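Local coordinates for sensor protein DivL (PDB 4Q20) that serves as a membrane-bound sensor kinase of the two-component type that is required for cell division and growth and phosphorylates CtrA, at residues G45-E50 and D209-R214; G105-E110 and V230-G235. All coordinates share one frame; numbering follows the deposited sequence.

From the N terminus the chain runs up helix 26-66, turns back along helix 73-103, and passes through a short linker into the ATPase domain. Interaction 1 is opened in the first of these helices and closed only 159 residues later, when the loop between helices 201-204 and 222-232 reaches back to it. Interaction 2 starts in the linker and ends where helix 222-232 stops, so the two loops cross. The centres of interactions 1 and 2 lie about 23 Å apart and the nearest atoms of interactions 1 and 2 about 10 Å apart, without touching. One contact ties the ATPase domain to the side of the helical hairpin, while the other ties it to the linker at the hairpin's base.

Interaction 1: G45-E50 and D209-R214; sequences GNVSYE and DRFVGR
Asn-46 meets Phe-211 through the first carbon of its side chain: CB sits over the centre of the ring, 3.5 Å from the Phe-211 centroid and only 10° off the ring normal, a CH-pi contact. With CG anti to the carbonyl carbon, the amide lies against Phe-211 CB and the neighbouring ring atoms CG and CD2. The amide plane is tilted 31° from the ring plane, and Asn-46 ND2 lies 3.5 Å from Phe-211 CD2, so the amide lies partly along the aromatic surface without any hydrogen bond across the contact. One residue on, Val-47 offers a methyl from the next side of the helix; its CG2 comes obliquely to Phe-211 CZ at 3.8 Å. Val-47 also packs on Val-96 of helix 73-103 and on Phe-43 of the second subunit, which places it inside the dimeric helical bundle of a histidine kinase. Phe-211 comes from the ATPase domain, in a DRF sequence resembling the F box of these kinases, so the ring is one point at which that domain touches the helix carrying the phospho-acceptor position. Tyr-49, at the position usually held by the phospho-accepting histidine, is known to be autophosphorylated but is unmodified here. At Glu-50 the side chain returns to Phe-211. Beyond CG its chain is extended and carries the carboxylate to the ring edge, where Glu-50 OE1 is 3.3 Å from Phe-211 CE1, with the two planes 89° apart. The slightly positive hydrogens at an aromatic rim probably make this an acceptable place for carboxylate oxygen. Within the loop, Phe-211 and Gly-220 are joined by backbone hydrogen bonds, and Leu-221 packs on the Phe-211 side chain.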
loop_
_atom_site.group_PDB
_atom_site.type_symbol
_atom_site.label_atom_id
_atom_site.label_comp_id
_atom_site.label_asym_id
_atom_site.label_seq_id
_atom_site.Cartn_x
_atom_site.Cartn_y
_atom_site.Cartn_z
ATOM N N GLY A 45 -0.345 7.999 -9.490
ATOM C CA GLY A 45 0.977 7.602 -9.961
ATOM C C GLY A 45 2.064 7.752 -8.909
ATOM O O GLY A 45 2.938 6.886 -8.797
ATOM N N ASN A 46 1.996 8.821 -8.099
ATOM C CA ASN A 46 2.949 9.083 -7.015
ATOM C C ASN A 46 2.736 8.127 -5.853
ATOM O O ASN A 46 3.700 7.529 -5.373
ATOM C CB ASN A 46 2.849 10.533 -6.541
ATOM C CG ASN A 46 3.434 11.537 -7.496
ATOM O OD1 ASN A 46 4.361 11.238 -8.248
ATOM N ND2 ASN A 46 2.908 12.756 -7.498
ATOM N N VAL A 47 1.475 7.945 -5.430
ATOM C CA VAL A 47 1.141 7.021 -4.346
ATOM C C VAL A 47 1.497 5.592 -4.793
ATOM O O VAL A 47 2.101 4.853 -4.038
ATOM C CB VAL A 47 -0.331 7.152 -3.860
ATOM C CG1 VAL A 47 -0.675 6.072 -2.831
ATOM C CG2 VAL A 47 -0.588 8.544 -3.267
ATOM N N SER A 48 1.193 5.248 -6.022
ATOM C CA SER A 48 1.480 3.949 -6.628
ATOM C C SER A 48 2.972 3.619 -6.597
ATOM O O SER A 48 3.329 2.469 -6.367
ATOM C CB SER A 48 0.982 3.927 -8.072
ATOM O OG SER A 48 1.187 2.649 -8.638
ATOM N N TYR A 49 3.832 4.609 -6.879
ATOM C CA TYR A 49 5.278 4.418 -6.869
ATOM C C TYR A 49 5.714 4.005 -5.444
ATOM O O TYR A 49 6.479 3.061 -5.261
ATOM C CB TYR A 49 5.998 5.696 -7.362
ATOM C CG TYR A 49 7.506 5.563 -7.359
ATOM C CD1 TYR A 49 8.176 4.972 -8.430
ATOM C CD2 TYR A 49 8.261 5.967 -6.258
ATOM C CE1 TYR A 49 9.562 4.791 -8.405
ATOM C CE2 TYR A 49 9.643 5.773 -6.214
ATOM C CZ TYR A 49 10.291 5.195 -7.295
ATOM O OH TYR A 49 11.660 5.043 -7.268
ATOM N N GLU A 50 5.179 4.685 -4.454
ATOM C CA GLU A 50 5.422 4.429 -3.030
ATOM C C GLU A 50 4.853 3.084 -2.560
ATOM O O GLU A 50 5.241 2.608 -1.513
ATOM C CB GLU A 50 4.788 5.543 -2.198
ATOM C CG GLU A 50 5.510 6.877 -2.193
ATOM C CD GLU A 50 5.038 7.752 -1.050
ATOM O OE1 GLU A 50 3.809 7.973 -0.933
ATOM O OE2 GLU A 50 5.885 8.129 -0.207
ATOM N N ASP A 209 7.934 19.973 -0.411
ATOM C CA ASP A 209 6.858 19.765 -1.383
ATOM C C ASP A 209 6.553 18.287 -1.480
ATOM O O ASP A 209 7.452 17.457 -1.344
ATOM C CB ASP A 209 7.236 20.305 -2.778
ATOM C CG ASP A 209 7.576 21.790 -2.896
ATOM O OD1 ASP A 209 7.551 22.509 -1.852
ATOM O OD2 ASP A 209 7.862 22.240 -4.027
ATOM N N ARG A 210 5.281 17.957 -1.688
ATOM C CA ARG A 210 4.761 16.602 -1.811
ATOM C C ARG A 210 5.313 15.920 -3.013
ATOM O O ARG A 210 5.244 16.478 -4.117
ATOM C CB ARG A 210 3.232 16.632 -1.941
ATOM C CG ARG A 210 2.577 17.520 -0.927
ATOM C CD ARG A 210 1.100 17.467 -1.091
ATOM N NE ARG A 210 0.442 18.375 -0.161
ATOM C CZ ARG A 210 -0.768 18.159 0.333
ATOM N NH1 ARG A 210 -1.451 17.071 -0.013
ATOM N NH2 ARG A 210 -1.315 19.032 1.166
ATOM N N PHE A 211 5.821 14.691 -2.817
ATOM C CA PHE A 211 6.349 13.838 -3.886
ATOM C C PHE A 211 7.397 14.564 -4.763
ATOM O O PHE A 211 7.324 14.508 -6.002
ATOM C CB PHE A 211 5.203 13.298 -4.762
ATOM C CG PHE A 211 4.090 12.602 -4.020
ATOM C CD1 PHE A 211 4.316 11.392 -3.364
ATOM C CD2 PHE A 211 2.790 13.108 -4.046
ATOM C CE1 PHE A 211 3.271 10.721 -2.722
ATOM C CE2 PHE A 211 1.748 12.424 -3.423
ATOM C CZ PHE A 211 1.998 11.245 -2.755
ATOM N N VAL A 212 8.370 15.241 -4.097
ATOM C CA VAL A 212 9.474 15.950 -4.746
ATOM C C VAL A 212 10.539 14.903 -5.179
ATOM O O VAL A 212 10.893 13.999 -4.401
ATOM C CB VAL A 212 10.042 17.106 -3.874
ATOM C CG1 VAL A 212 10.800 16.604 -2.644
ATOM C CG2 VAL A 212 10.903 18.048 -4.700
ATOM N N GLY A 213 10.976 15.018 -6.435
ATOM C CA GLY A 213 11.947 14.124 -7.061
ATOM C C GLY A 213 13.354 14.215 -6.499
ATOM O O GLY A 213 14.091 15.161 -6.813
ATOM N N ARG A 214 13.732 13.215 -5.662
ATOM C CA ARG A 214 15.054 13.093 -5.029
ATOM C C ARG A 214 15.839 11.916 -5.658
ATOM O O ARG A 214 15.262 10.842 -5.896
ATOM C CB ARG A 214 14.921 12.926 -3.503
#

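Interaction 2: G105-E110 and V230-G235; sequences GEMALE and VELHGG
Leu-109 reaches across from the linker to touch both Leu-232 and one face of His-233. Its CB already points at the other segment, and CG, anti to the carbonyl carbon (chi1 -49°), sends the branch forward so that the two methyls divide the work. CD1 goes deepest. It sits over the centre of the imidazole, 3.5 Å from the His-233 centroid and just 4° off the ring normal, a CH-pi contact that reaches the whole ring evenly. The same CD1 also lies 3.4 Å from Leu-232 O and 4.0 Å from Leu-232 CB, at the last turn of helix 222-232. CD2, the other tip, meets Leu-232 CD2 at 3.8 Å. Met-107 approaches that same Leu-232 CD2 twice, with its backbone O at 3.9 Å and, from another direction, its SD at 4.3 Å. The helix ends here in a Schellman motif, with Gly-234 at positive phi as its C-prime residue, and the turn puts His-233 beside the linker that joins the helical hairpin to the ATPase domain. Outside the contact the imidazole has two backbone partners, ND1 with Leu-229 O and NE2 with Asp-152 N. A carbonyl can only accept and an amide only donate, so the pair is consistent with a neutral ring protonated at ND1. The two bonds fix the ring's rotation and hold it with this face turned to the methyl, so the contact rests on apolar and CH-pi packing, with no hydrogen bond between the two segments.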
loop_
_atom_site.group_PDB
_atom_site.type_symbol
_atom_site.label_atom_id
_atom_site.label_comp_id
_atom_site.label_asym_id
_atom_site.label_seq_id
_atom_site.Cartn_x
_atom_site.Cartn_y
_atom_site.Cartn_z
ATOM N N GLY A 105 -8.916 19.712 6.903
ATOM C CA GLY A 105 -8.960 20.525 8.117
ATOM C C GLY A 105 -9.542 19.755 9.286
ATOM O O GLY A 105 -10.080 20.355 10.217
ATOM N N GLU A 106 -9.426 18.410 9.239
ATOM C CA GLU A 106 -9.949 17.466 10.229
ATOM C C GLU A 106 -8.889 17.028 11.260
ATOM O O GLU A 106 -9.175 16.167 12.091
ATOM C CB GLU A 106 -10.517 16.226 9.526
ATOM C CG GLU A 106 -11.791 16.460 8.727
ATOM C CD GLU A 106 -12.195 15.324 7.800
ATOM O OE1 GLU A 106 -11.407 14.360 7.634
ATOM O OE2 GLU A 106 -13.292 15.424 7.204
ATOM N N MET A 107 -7.680 17.600 11.225
ATOM C CA MET A 107 -6.709 17.211 12.231
ATOM C C MET A 107 -6.535 18.303 13.250
ATOM O O MET A 107 -5.967 19.358 12.954
ATOM C CB MET A 107 -5.359 16.812 11.655
ATOM C CG MET A 107 -4.488 16.167 12.703
ATOM S SD MET A 107 -2.865 15.712 12.141
ATOM C CE MET A 107 -3.260 14.359 10.988
ATOM N N ALA A 108 -7.037 18.033 14.459
ATOM C CA ALA A 108 -6.933 18.908 15.613
ATOM C C ALA A 108 -5.940 18.290 16.582
ATOM O O ALA A 108 -5.981 17.073 16.821
ATOM C CB ALA A 108 -8.296 19.097 16.264
ATOM N N LEU A 109 -5.003 19.110 17.080
ATOM C CA LEU A 109 -3.969 18.642 18.001
ATOM C C LEU A 109 -4.499 18.544 19.438
ATOM O O LEU A 109 -5.351 19.335 19.849
ATOM C CB LEU A 109 -2.707 19.544 17.970
ATOM C CG LEU A 109 -2.075 19.913 16.623
ATOM C CD1 LEU A 109 -0.926 20.877 16.826
ATOM C CD2 LEU A 109 -1.589 18.685 15.860
ATOM N N GLU A 110 -3.974 17.565 20.189
ATOM C CA GLU A 110 -4.238 17.312 21.602
ATOM C C GLU A 110 -3.060 17.885 22.406
ATOM O O GLU A 110 -2.107 17.155 22.694
ATOM C CB GLU A 110 -4.390 15.800 21.842
ATOM C CG GLU A 110 -5.609 15.150 21.218
ATOM C CD GLU A 110 -5.722 13.682 21.581
ATOM O OE1 GLU A 110 -6.517 13.363 22.494
ATOM O OE2 GLU A 110 -4.972 12.861 21.006
ATOM N N VAL A 230 4.336 20.694 12.184
ATOM C CA VAL A 230 5.044 21.741 12.914
ATOM C C VAL A 230 4.301 23.079 12.737
ATOM O O VAL A 230 4.203 23.852 13.692
ATOM C CB VAL A 230 6.532 21.812 12.488
ATOM C CG1 VAL A 230 7.222 23.036 13.054
ATOM C CG2 VAL A 230 7.270 20.542 12.902
ATOM N N GLU A 231 3.736 23.327 11.552
ATOM C CA GLU A 231 2.997 24.563 11.289
ATOM C C GLU A 231 1.667 24.584 12.029
ATOM O O GLU A 231 1.176 25.669 12.342
ATOM C CB GLU A 231 2.802 24.797 9.802
ATOM C CG GLU A 231 4.098 25.206 9.155
ATOM C CD GLU A 231 4.034 25.783 7.760
ATOM O OE1 GLU A 231 2.959 25.711 7.126
ATOM O OE2 GLU A 231 5.067 26.337 7.316
ATOM N N LEU A 232 1.108 23.398 12.345
ATOM C CA LEU A 232 -0.127 23.232 13.119
ATOM C C LEU A 232 0.131 23.582 14.588
ATOM O O LEU A 232 -0.800 23.953 15.300
ATOM C CB LEU A 232 -0.588 21.777 12.989
ATOM C CG LEU A 232 -2.073 21.450 12.698
ATOM C CD1 LEU A 232 -2.676 22.346 11.612
ATOM C CD2 LEU A 232 -2.219 19.984 12.297
ATOM N N HIS A 233 1.406 23.459 15.035
ATOM C CA HIS A 233 1.877 23.792 16.385
ATOM C C HIS A 233 2.271 25.286 16.505
ATOM O O HIS A 233 2.818 25.688 17.526
ATOM C CB HIS A 233 3.085 22.919 16.744
ATOM C CG HIS A 233 2.727 21.528 17.179
ATOM N ND1 HIS A 233 2.787 20.459 16.300
ATOM C CD2 HIS A 233 2.375 21.068 18.399
ATOM C CE1 HIS A 233 2.429 19.399 17.000
ATOM N NE2 HIS A 233 2.175 19.718 18.266
ATOM N N GLY A 234 2.011 26.077 15.458
ATOM C CA GLY A 234 2.370 27.493 15.381
ATOM C C GLY A 234 3.837 27.718 15.033
ATOM O O GLY A 234 4.356 28.828 15.174
ATOM N N GLY A 235 4.509 26.670 14.573
ATOM C CA GLY A 235 5.924 26.725 14.216
ATOM C C GLY A 235 6.222 26.702 12.731
ATOM O O GLY A 235 5.337 26.931 11.902
#